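Side-chain contacts in lactaldehyde dehydrogenase (Methanocaldococcus jannaschii, PDB 3PQA), which catalyses the NAD-dependent oxidation of lactaldehyde to lactate, a step in the biosynthesis of coenzyme F420: residues V225-L228 against I229-A233; D361-L364 against C365-T369. All blocks are in the same frame, centred on the assembly; numbering follows the deposited sequence.

Interaction 1 of 2, residues V225-L228 against I229-A233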
ATOM      1  N   VAL B 225     -32.038 -11.446  -9.006  1.00 18.59           N
ATOM      2  CA  VAL B 225     -31.221 -12.285  -9.892  1.00 17.84           C
ATOM      3  C   VAL B 225     -29.878 -12.592  -9.222  1.00 16.87           C
ATOM      4  O   VAL B 225     -29.381 -13.720  -9.291  1.00 17.25           O
ATOM      5  CB  VAL B 225     -31.015 -11.637 -11.292  1.00 18.73           C
ATOM      6  CG1 VAL B 225     -30.062 -12.479 -12.158  1.00 19.97           C
ATOM      7  CG2 VAL B 225     -32.352 -11.456 -12.009  1.00 20.04           C
ATOM      8  N   GLY B 226     -29.313 -11.589  -8.550  1.00 16.71           N
ATOM      9  CA  GLY B 226     -28.066 -11.761  -7.807  1.00 17.18           C
ATOM     10  C   GLY B 226     -28.164 -12.865  -6.772  1.00 17.90           C
ATOM     11  O   GLY B 226     -27.262 -13.703  -6.669  1.00 17.59           O
ATOM     12  N   GLU B 227     -29.267 -12.875  -6.023  1.00 19.44           N
ATOM     13  CA  GLU B 227     -29.501 -13.892  -4.998  1.00 21.32           C
ATOM     14  C   GLU B 227     -29.537 -15.300  -5.617  1.00 20.68           C
ATOM     15  O   GLU B 227     -28.916 -16.231  -5.097  1.00 21.05           O
ATOM     16  CB  GLU B 227     -30.788 -13.588  -4.216  1.00 24.93           C
ATOM     17  CG  GLU B 227     -31.168 -14.657  -3.188  1.00 27.51           C
ATOM     18  CD  GLU B 227     -31.182 -14.161  -1.752  1.00 25.81           C
ATOM     19  OE1 GLU B 227     -31.689 -13.041  -1.512  1.00 27.64           O
ATOM     20  OE2 GLU B 227     -30.724 -14.914  -0.854  1.00 27.74           O
ATOM     21  N   LEU B 228     -30.239 -15.443  -6.740  1.00 20.05           N
ATOM     22  CA  LEU B 228     -30.294 -16.724  -7.451  1.00 20.18           C
ATOM     23  C   LEU B 228     -28.915 -17.157  -7.976  1.00 18.55           C
ATOM     24  O   LEU B 228     -28.585 -18.341  -7.965  1.00 18.60           O
ATOM     25  CB  LEU B 228     -31.322 -16.671  -8.597  1.00 22.70           C
ATOM     26  CG  LEU B 228     -31.996 -17.982  -9.010  1.00 23.70           C
ATOM     27  CD1 LEU B 228     -33.279 -18.175  -8.220  1.00 23.10           C
ATOM     28  CD2 LEU B 228     -32.312 -17.970 -10.501  1.00 23.15           C
ATOM     29  N   ILE B 229     -28.103 -16.200  -8.418  1.00 16.60           N
ATOM     30  CA  ILE B 229     -26.727 -16.515  -8.824  1.00 15.34           C
ATOM     31  C   ILE B 229     -25.964 -17.184  -7.677  1.00 15.07           C
ATOM     32  O   ILE B 229     -25.319 -18.222  -7.899  1.00 15.44           O
ATOM     33  CB  ILE B 229     -25.980 -15.286  -9.412  1.00 15.21           C
ATOM     34  CG1 ILE B 229     -26.596 -14.898 -10.765  1.00 15.19           C
ATOM     35  CG2 ILE B 229     -24.483 -15.550  -9.560  1.00 15.13           C
ATOM     36  CD1 ILE B 229     -26.052 -13.610 -11.362  1.00 15.14           C
ATOM     37  N   THR B 230     -26.071 -16.633  -6.458  1.00 15.46           N
ATOM     38  CA  THR B 230     -25.392 -17.236  -5.282  1.00 16.36           C
ATOM     39  C   THR B 230     -25.807 -18.700  -5.047  1.00 17.24           C
ATOM     40  O   THR B 230     -25.006 -19.502  -4.545  1.00 18.00           O
ATOM     41  CB  THR B 230     -25.525 -16.404  -3.958  1.00 16.63           C
ATOM     42  OG1 THR B 230     -26.869 -16.451  -3.465  1.00 18.30           O
ATOM     43  CG2 THR B 230     -25.114 -14.957  -4.168  1.00 18.28           C
ATOM     44  N   LYS B 231     -27.029 -19.055  -5.457  1.00 18.66           N
ATOM     45  CA  LYS B 231     -27.555 -20.419  -5.281  1.00 20.58           C
ATOM     46  C   LYS B 231     -27.224 -21.369  -6.441  1.00 19.99           C
ATOM     47  O   LYS B 231     -27.383 -22.586  -6.314  1.00 20.72           O
ATOM     48  CB  LYS B 231     -29.075 -20.399  -5.041  1.00 22.93           C
ATOM     49  CG  LYS B 231     -29.513 -19.534  -3.864  1.00 25.10           C
ATOM     50  CD  LYS B 231     -31.028 -19.580  -3.665  1.00 23.76           C
ATOM     51  CE  LYS B 231     -31.516 -18.441  -2.775  1.00 25.18           C
ATOM     52  NZ  LYS B 231     -30.728 -18.302  -1.505  1.00 24.11           N
ATOM     53  N   LYS B 232     -26.767 -20.823  -7.564  1.00 18.98           N
ATOM     54  CA  LYS B 232     -26.555 -21.633  -8.768  1.00 19.30           C
ATOM     55  C   LYS B 232     -25.114 -21.664  -9.277  1.00 17.08           C
ATOM     56  O   LYS B 232     -24.766 -22.544 -10.070  1.00 17.46           O
ATOM     57  CB  LYS B 232     -27.461 -21.148  -9.906  1.00 24.41           C
ATOM     58  CG  LYS B 232     -28.924 -21.519  -9.767  1.00 26.41           C
ATOM     59  CD  LYS B 232     -29.753 -20.841 -10.853  1.00 26.14           C
ATOM     60  CE  LYS B 232     -29.410 -21.355 -12.254  1.00 26.55           C
ATOM     61  NZ  LYS B 232     -30.236 -22.507 -12.748  1.00 26.61           N
ATOM     62  N   ALA B 233     -24.290 -20.708  -8.842  1.00 16.63           N
ATOM     63  CA  ALA B 233     -22.936 -20.557  -9.382  1.00 16.73           C
ATOM     64  C   ALA B 233     -21.996 -21.712  -9.031  1.00 17.35           C
ATOM     65  O   ALA B 233     -21.148 -22.091  -9.845  1.00 18.09           O
ATOM     66  CB  ALA B 233     -22.327 -19.211  -8.950  1.00 16.38           C
TER
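Helix 223-232, the crossover helix between parallel strands 216-220 and 237-241, carries this contact: Ile-229 N donates to Val-225 O at 2.9 Å and Thr-230 N to Gly-226 O at 3.2 Å. On the face turned to the sheet, Val-225 CG1 lies 4.2 Å from Ile-229 CD1; both branched side chains rest on Phe-219, and Ile-229 reaches Leu-240 as well, a place suited to aliphatic residues. Thr-230 folds its hydroxyl back on the helix. With chi1 at 70°, OG1 sits between its own backbone N and carbonyl carbon and donates over 2.6 Å to Glu-227 O, so that a polar group on a buried residue is satisfied by the preceding turn. A valine here would keep much of the bulk but is likely to cost Glu-227 O its short bond from the hydroxyl. On the outer side, Lys-231 NZ makes a weak, 3.4 Å salt bridge with Glu-227 OE2, while Glu-227 OE1 pairs with Lys-439. Lys-232 runs its aliphatic part beside Leu-228, with Lys-232 CD 3.9 Å from Leu-228 CD2, and its amine goes on to Asp-206. Val-225 and Gly-226 belong to the NAD(+) site inferred by similarity, and the whole is typical of an amphipathic helix in the beta-alpha-beta crossover of a Rossmann-like dinucleotide-binding domain.

Interaction 2 of 2, residues D361-L364 against C365-T369; sequences DNIL and CKTET
Ile-363 and Thr-367 meet across a tight turn in the loop between strands 350-357 and 373-379, where the threonine hydroxyl bends back to the isoleucine carbonyl. Thr-367 has OG1 opposite its carbonyl carbon and beside its own N (chi1 -54°), which directs the hydroxyl into a 2.8 Å hydrogen bond to Ile-363 O. Lys-366 N donates to the same oxygen at 3.1 Å, and the two donors arrive from opposite faces of the carbonyl plane. The Ile-363 side chain crosses over the hydroxyl: chi1 of -170° swings CG1 to the carbonyl side of its residue, 3.4 Å from Thr-367 OG1, and the bend at chi2 brings CD1 close to the same atom.

Asn-362 opens the turn. Its OD1 accepts from Leu-364 N at 3.0 Å in a nearly straight bond (172°), forming an Asx turn, while its backbone O takes Cys-365 N from above the carbonyl plane. The other end of the amide, ND2, bonds to Ala-333 O and ties the turn to helix 320-335. Leu-364 sends CD2 to Thr-369 CG2, 4.1 Å away, and packs against Val-329 and Val-373; an aliphatic chain suits this buried position between helix and strand. Cys-365, small enough for its buried place, lies against Ile-377 and Val-358. Side-chain bonds from Asn-362 and Thr-367 thus supplement the turn's own main-chain bonds and give the loop a defined shape without regular helix or strand.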
ATOM      1  N   ASP B 361     -43.778   3.221   6.767  1.00 25.22           N
ATOM      2  CA  ASP B 361     -44.317   1.887   6.486  1.00 25.36           C
ATOM      3  C   ASP B 361     -44.802   1.695   5.051  1.00 24.65           C
ATOM      4  O   ASP B 361     -45.206   0.595   4.684  1.00 24.79           O
ATOM      5  CB  ASP B 361     -45.446   1.538   7.463  1.00 26.72           C
ATOM      6  CG  ASP B 361     -44.976   1.504   8.896  1.00 27.02           C
ATOM      7  OD1 ASP B 361     -44.078   0.696   9.219  1.00 27.00           O
ATOM      8  OD2 ASP B 361     -45.502   2.295   9.704  1.00 27.01           O
ATOM      9  N   ASN B 362     -44.749   2.754   4.247  1.00 24.06           N
ATOM     10  CA  ASN B 362     -45.230   2.711   2.867  1.00 23.60           C
ATOM     11  C   ASN B 362     -44.436   1.741   1.996  1.00 24.41           C
ATOM     12  O   ASN B 362     -43.227   1.610   2.162  1.00 24.13           O
ATOM     13  CB  ASN B 362     -45.206   4.117   2.262  1.00 21.94           C
ATOM     14  CG  ASN B 362     -45.982   4.216   0.964  1.00 20.38           C
ATOM     15  OD1 ASN B 362     -45.463   3.913  -0.108  1.00 21.83           O
ATOM     16  ND2 ASN B 362     -47.232   4.655   1.054  1.00 21.83           N
ATOM     17  N   ILE B 363     -45.129   1.086   1.065  1.00 25.17           N
ATOM     18  CA  ILE B 363     -44.514   0.140   0.123  1.00 26.03           C
ATOM     19  C   ILE B 363     -43.269   0.700  -0.602  1.00 25.09           C
ATOM     20  O   ILE B 363     -42.313  -0.039  -0.857  1.00 24.85           O
ATOM     21  CB  ILE B 363     -45.570  -0.423  -0.896  1.00 26.84           C
ATOM     22  CG1 ILE B 363     -45.001  -1.577  -1.727  1.00 27.20           C
ATOM     23  CG2 ILE B 363     -46.137   0.676  -1.787  1.00 27.15           C
ATOM     24  CD1 ILE B 363     -44.744  -2.848  -0.929  1.00 27.03           C
ATOM     25  N   LEU B 364     -43.276   2.000  -0.905  1.00 23.29           N
ATOM     26  CA  LEU B 364     -42.154   2.621  -1.620  1.00 21.97           C
ATOM     27  C   LEU B 364     -40.858   2.622  -0.814  1.00 21.06           C
ATOM     28  O   LEU B 364     -39.771   2.636  -1.387  1.00 20.75           O
ATOM     29  CB  LEU B 364     -42.487   4.054  -2.042  1.00 21.63           C
ATOM     30  CG  LEU B 364     -43.588   4.233  -3.087  1.00 21.76           C
ATOM     31  CD1 LEU B 364     -43.910   5.709  -3.309  1.00 21.58           C
ATOM     32  CD2 LEU B 364     -43.219   3.551  -4.393  1.00 21.60           C
ATOM     33  N   CYS B 365     -40.972   2.613   0.511  1.00 20.51           N
ATOM     34  CA  CYS B 365     -39.788   2.568   1.385  1.00 20.61           C
ATOM     35  C   CYS B 365     -39.088   1.195   1.371  1.00 20.59           C
ATOM     36  O   CYS B 365     -37.983   1.047   1.898  1.00 20.50           O
ATOM     37  CB  CYS B 365     -40.157   2.955   2.817  1.00 21.39           C
ATOM     38  SG  CYS B 365     -40.782   4.630   2.984  1.00 22.34           S
ATOM     39  N   LYS B 366     -39.740   0.194   0.784  1.00 21.20           N
ATOM     40  CA  LYS B 366     -39.199  -1.156   0.772  1.00 22.68           C
ATOM     41  C   LYS B 366     -38.981  -1.677  -0.642  1.00 22.08           C
ATOM     42  O   LYS B 366     -38.446  -2.763  -0.823  1.00 22.60           O
ATOM     43  CB  LYS B 366     -40.129  -2.114   1.536  1.00 25.63           C
ATOM     44  CG  LYS B 366     -40.211  -1.865   3.041  1.00 27.04           C
ATOM     45  CD  LYS B 366     -38.857  -2.149   3.743  1.00 26.63           C
ATOM     46  CE  LYS B 366     -38.989  -2.218   5.281  1.00 27.07           C
ATOM     47  NZ  LYS B 366     -39.750  -3.422   5.744  1.00 27.27           N
ATOM     48  N   THR B 367     -39.375  -0.898  -1.639  1.00 20.98           N
ATOM     49  CA  THR B 367     -39.419  -1.386  -3.014  1.00 20.54           C
ATOM     50  C   THR B 367     -38.494  -0.588  -3.923  1.00 19.13           C
ATOM     51  O   THR B 367     -38.628   0.637  -4.044  1.00 19.02           O
ATOM     52  CB  THR B 367     -40.871  -1.339  -3.564  1.00 20.95           C
ATOM     53  OG1 THR B 367     -41.748  -2.046  -2.677  1.00 21.17           O
ATOM     54  CG2 THR B 367     -40.964  -1.944  -4.968  1.00 21.21           C
ATOM     55  N   GLU B 368     -37.553  -1.280  -4.562  1.00 17.87           N
ATOM     56  CA  GLU B 368     -36.740  -0.656  -5.603  1.00 17.39           C
ATOM     57  C   GLU B 368     -37.551  -0.588  -6.895  1.00 16.24           C
ATOM     58  O   GLU B 368     -37.824  -1.626  -7.515  1.00 16.78           O
ATOM     59  CB  GLU B 368     -35.430  -1.424  -5.836  1.00 18.58           C
ATOM     60  CG  GLU B 368     -34.521  -0.750  -6.859  1.00 20.24           C
ATOM     61  CD  GLU B 368     -33.204  -1.484  -7.100  1.00 19.21           C
ATOM     62  OE1 GLU B 368     -33.171  -2.733  -7.043  1.00 20.39           O
ATOM     63  OE2 GLU B 368     -32.201  -0.805  -7.362  1.00 20.31           O
ATOM     64  N   THR B 369     -37.931   0.621  -7.301  1.00 15.59           N
ATOM     65  CA  THR B 369     -38.826   0.779  -8.452  1.00 15.86           C
ATOM     66  C   THR B 369     -38.077   1.015  -9.774  1.00 15.48           C
ATOM     67  O   THR B 369     -38.655   0.880 -10.841  1.00 14.83           O
ATOM     68  CB  THR B 369     -39.859   1.914  -8.234  1.00 16.40           C
ATOM     69  OG1 THR B 369     -39.171   3.149  -8.037  1.00 17.44           O
ATOM     70  CG2 THR B 369     -40.769   1.623  -7.035  1.00 17.45           C
TER

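The two contacts, whose centres lie about 23 Å apart, do not touch and share no secondary-structure element. Interaction 1 belongs to a helix beside the sheet that includes strands 216-220 and 237-241; interaction 2 lies in a loop leading into strand 373-379 of the other large sheet. Each is partly buried, with some aliphatic groups inward (Ile-229; Leu-364) and lysines at the surface, two in the first and one in the second. Repeating backbone bonds and flanking ion pairs serve 225-233, which also meets a second subunit. In 361-369, which no other chain of the assembly touches, main-chain turn bonds are joined by those of neutral Asn-362 and Thr-367, with no ion pair between its segments. A threonine donating to an earlier carbonyl recurs in both.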